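Cell surface protein (Putative S-layer protein) (Clostridioides difficile R20291, PDB 5NJL) is a cell surface protein, probably of the S-layer, that shows cell adhesion in vitro and probably acts as an adhesin. Local coordinates at residues 145-150 / 184-189. Sequence-based numbering, arbitrary orientation.
Sequences DKTDTV and GFRVNK. With SO4 (sulfate ion), chain I.
Arg-186 reaches into the turn 145-150 and binds two of its carbonyls through one nitrogen. Arg-186 NH1 donates to Thr-147 O at 2.7 Å, almost straight (173°). Arg-186 NH1 also donates to Thr-149 O at 2.9 Å. Both oxygens lie at the guanidinium edge, near its plane, but NH1 stands above the carbonyl plane of Thr-149. The carboxylate of Asp-145 stacks on one guanidinium face, the two planes 16° apart, with Asp-145 CG 3.4 Å above the centre of the Arg-186 guanidinium plane. Asp-145 OD2 is 3.5 Å from Arg-186 NH1; this salt bridge rests on charge alone, since no N-H points at the oxygen. Asp-145 OD1 instead accepts the backbone N-H of Val-187 on its syn side, at 2.9 Å. Val-187 CG1 packs beside the same oxygen.

The arginine chain bends at chi2 and chi3, which folds Arg-186 NE back onto Phe-185 O (2.8 Å). This bond helps fix the rotation of the guanidinium. A water accepts from Thr-147 N and, weakly, from Arg-186 NH2. Thr-151 OG1 bonds both Asp-145 OD2 and Asn-188 N, probably helping to position the carboxylate and linking the two segments again.

The contact ties the hairpin turn between strands 138-145 and 152-158 to the long loop before strand 199-200, far from the chain centre. The arginine charge is probably offset by the stacked carboxylate and by the two carbonyls at NH1, which would stiffen this largely irregular backbone.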
ATOM      1  N   ASP A 145     -24.970   6.419 -34.865  1.00 22.42           N
ATOM      2  CA  ASP A 145     -25.136   5.254 -35.731  1.00 24.02           C
ATOM      3  C   ASP A 145     -24.672   5.644 -37.166  1.00 25.21           C
ATOM      4  O   ASP A 145     -24.889   6.767 -37.601  1.00 24.09           O
ATOM      5  CB  ASP A 145     -26.596   4.782 -35.819  1.00 24.77           C
ATOM      6  CG  ASP A 145     -27.236   4.477 -34.460  1.00 26.21           C
ATOM      7  OD1 ASP A 145     -26.726   3.585 -33.752  1.00 26.00           O
ATOM      8  OD2 ASP A 145     -28.306   5.083 -34.153  1.00 26.00           O
ATOM      9  N   LYS A 146     -23.969   4.739 -37.839  1.00 26.34           N
ATOM     10  CA  LYS A 146     -23.515   4.979 -39.224  1.00 29.26           C
ATOM     11  C   LYS A 146     -24.651   4.919 -40.244  1.00 28.59           C
ATOM     12  O   LYS A 146     -24.623   5.665 -41.213  1.00 28.59           O
ATOM     13  CB  LYS A 146     -22.452   3.958 -39.618  1.00 31.28           C
ATOM     14  CG  LYS A 146     -21.171   4.109 -38.814  1.00 31.06           C
ATOM     15  CD  LYS A 146     -20.143   3.061 -39.205  1.00 34.42           C
ATOM     16  CE  LYS A 146     -18.731   3.511 -38.808  1.00 36.68           C
ATOM     17  NZ  LYS A 146     -17.825   2.344 -38.858  1.00 39.84           N
ATOM     18  N   THR A 147     -25.643   4.058 -40.025  1.00 26.51           N
ATOM     19  CA  THR A 147     -26.672   3.812 -41.036  1.00 29.42           C
ATOM     20  C   THR A 147     -28.091   3.813 -40.468  1.00 28.68           C
ATOM     21  O   THR A 147     -28.297   3.822 -39.254  1.00 27.34           O
ATOM     22  CB  THR A 147     -26.454   2.455 -41.761  1.00 32.30           C
ATOM     23  OG1 THR A 147     -26.610   1.374 -40.837  1.00 35.69           O
ATOM     24  CG2 THR A 147     -25.070   2.364 -42.425  1.00 34.74           C
ATOM     25  N   ASP A 148     -29.048   3.854 -41.384  1.00 28.97           N
ATOM     26  CA  ASP A 148     -30.479   3.699 -41.119  1.00 31.08           C
ATOM     27  C   ASP A 148     -31.047   4.856 -40.323  1.00 28.99           C
ATOM     28  O   ASP A 148     -30.737   5.989 -40.668  1.00 28.84           O
ATOM     29  CB  ASP A 148     -30.753   2.296 -40.581  1.00 35.33           C
ATOM     30  CG  ASP A 148     -30.295   1.208 -41.595  1.00 40.25           C
ATOM     31  OD1 ASP A 148     -30.694   1.285 -42.813  1.00 45.08           O
ATOM     32  OD2 ASP A 148     -29.517   0.323 -41.191  1.00 40.92           O
ATOM     33  N   THR A 149     -31.838   4.636 -39.276  1.00 27.03           N
ATOM     34  CA  THR A 149     -32.395   5.781 -38.550  1.00 27.12           C
ATOM     35  C   THR A 149     -31.373   6.193 -37.493  1.00 26.97           C
ATOM     36  O   THR A 149     -31.263   5.545 -36.434  1.00 27.10           O
ATOM     37  CB  THR A 149     -33.734   5.431 -37.890  1.00 29.09           C
ATOM     38  OG1 THR A 149     -34.656   5.041 -38.909  1.00 28.07           O
ATOM     39  CG2 THR A 149     -34.297   6.620 -37.092  1.00 29.14           C
ATOM     40  N   VAL A 150     -30.645   7.268 -37.781  1.00 24.73           N
ATOM     41  CA  VAL A 150     -29.433   7.616 -37.052  1.00 25.11           C
ATOM     42  C   VAL A 150     -29.785   8.257 -35.708  1.00 23.65           C
ATOM     43  O   VAL A 150     -30.450   9.301 -35.659  1.00 23.83           O
ATOM     44  CB  VAL A 150     -28.515   8.528 -37.895  1.00 24.67           C
ATOM     45  CG1 VAL A 150     -27.372   9.118 -37.071  1.00 24.67           C
ATOM     46  CG2 VAL A 150     -27.988   7.763 -39.081  1.00 26.06           C
ATOM     47  N   GLY A 184     -30.813  -4.098 -35.525  1.00 39.84           N
ATOM     48  CA  GLY A 184     -31.692  -3.238 -34.746  1.00 35.78           C
ATOM     49  C   GLY A 184     -31.008  -2.471 -33.611  1.00 34.05           C
ATOM     50  O   GLY A 184     -31.600  -1.555 -33.070  1.00 32.97           O
ATOM     51  N   PHE A 185     -29.782  -2.840 -33.235  1.00 33.75           N
ATOM     52  CA  PHE A 185     -29.023  -2.073 -32.222  1.00 30.99           C
ATOM     53  C   PHE A 185     -28.929  -0.592 -32.619  1.00 28.98           C
ATOM     54  O   PHE A 185     -28.645  -0.289 -33.763  1.00 29.76           O
ATOM     55  CB  PHE A 185     -27.618  -2.634 -32.088  1.00 31.65           C
ATOM     56  CG  PHE A 185     -26.739  -1.848 -31.144  1.00 31.22           C
ATOM     57  CD1 PHE A 185     -26.820  -2.060 -29.776  1.00 31.20           C
ATOM     58  CD2 PHE A 185     -25.866  -0.888 -31.619  1.00 30.71           C
ATOM     59  CE1 PHE A 185     -26.025  -1.340 -28.895  1.00 31.28           C
ATOM     60  CE2 PHE A 185     -25.067  -0.157 -30.747  1.00 30.44           C
ATOM     61  CZ  PHE A 185     -25.143  -0.390 -29.382  1.00 31.43           C
ATOM     62  N   ARG A 186     -29.189   0.308 -31.679  1.00 26.88           N
ATOM     63  CA  ARG A 186     -29.022   1.749 -31.893  1.00 27.67           C
ATOM     64  C   ARG A 186     -28.209   2.289 -30.711  1.00 27.73           C
ATOM     65  O   ARG A 186     -28.408   1.846 -29.561  1.00 27.44           O
ATOM     66  CB  ARG A 186     -30.365   2.474 -31.957  1.00 27.45           C
ATOM     67  CG  ARG A 186     -31.288   2.077 -33.115  1.00 28.65           C
ATOM     68  CD  ARG A 186     -30.819   2.650 -34.443  1.00 28.19           C
ATOM     69  NE  ARG A 186     -29.786   1.856 -35.097  1.00 27.67           N
ATOM     70  CZ  ARG A 186     -29.151   2.188 -36.229  1.00 28.64           C
ATOM     71  NH1 ARG A 186     -29.446   3.302 -36.880  1.00 28.17           N
ATOM     72  NH2 ARG A 186     -28.216   1.380 -36.727  1.00 29.47           N
ATOM     73  N   VAL A 187     -27.302   3.226 -30.974  1.00 25.65           N
ATOM     74  CA  VAL A 187     -26.422   3.714 -29.886  1.00 24.59           C
ATOM     75  C   VAL A 187     -27.185   4.425 -28.770  1.00 25.20           C
ATOM     76  O   VAL A 187     -26.705   4.465 -27.624  1.00 24.56           O
ATOM     77  CB  VAL A 187     -25.255   4.590 -30.380  1.00 24.04           C
ATOM     78  CG1 VAL A 187     -24.318   3.763 -31.253  1.00 25.01           C
ATOM     79  CG2 VAL A 187     -25.725   5.842 -31.083  1.00 23.47           C
ATOM     80  N   ASN A 188     -28.346   5.013 -29.069  1.00 25.73           N
ATOM     81  CA  ASN A 188     -29.122   5.679 -28.011  1.00 26.32           C
ATOM     82  C   ASN A 188     -29.702   4.724 -26.966  1.00 25.21           C
ATOM     83  O   ASN A 188     -30.201   5.191 -25.985  1.00 26.77           O
ATOM     84  CB  ASN A 188     -30.213   6.623 -28.536  1.00 26.89           C
ATOM     85  CG  ASN A 188     -31.376   5.902 -29.198  1.00 28.43           C
ATOM     86  OD1 ASN A 188     -31.302   4.739 -29.598  1.00 29.13           O
ATOM     87  ND2 ASN A 188     -32.462   6.632 -29.342  1.00 32.63           N
ATOM     88  N   LYS A 189     -29.611   3.428 -27.175  1.00 25.16           N
ATOM     89  CA  LYS A 189     -29.956   2.444 -26.138  1.00 30.08           C
ATOM     90  C   LYS A 189     -28.804   2.140 -25.129  1.00 29.79           C
ATOM     91  O   LYS A 189     -29.022   1.439 -24.138  1.00 28.28           O
ATOM     92  CB  LYS A 189     -30.435   1.158 -26.794  1.00 32.43           C
ATOM     93  CG  LYS A 189     -31.666   1.342 -27.681  1.00 37.71           C
ATOM     94  CD  LYS A 189     -32.833   2.003 -26.940  1.00 42.90           C
ATOM     95  CE  LYS A 189     -34.138   1.894 -27.717  1.00 48.96           C
ATOM     96  NZ  LYS A 189     -35.177   2.778 -27.125  1.00 51.44           N
TER
HETATM   97  S   SO4 I 408     -35.632   2.047 -23.245  1.00113.34           S
HETATM   98  O1  SO4 I 408     -35.381   0.843 -24.076  1.00112.34           O
HETATM   99  O2  SO4 I 408     -34.624   2.166 -22.169  1.00112.38           O
HETATM  100  O3  SO4 I 408     -36.986   1.942 -22.648  1.00108.77           O
HETATM  101  O4  SO4 I 408     -35.538   3.259 -24.095  1.00116.06           O
HETATM  102  O   HOH W   1     -25.438   1.871 -38.085  1.00 36.56           O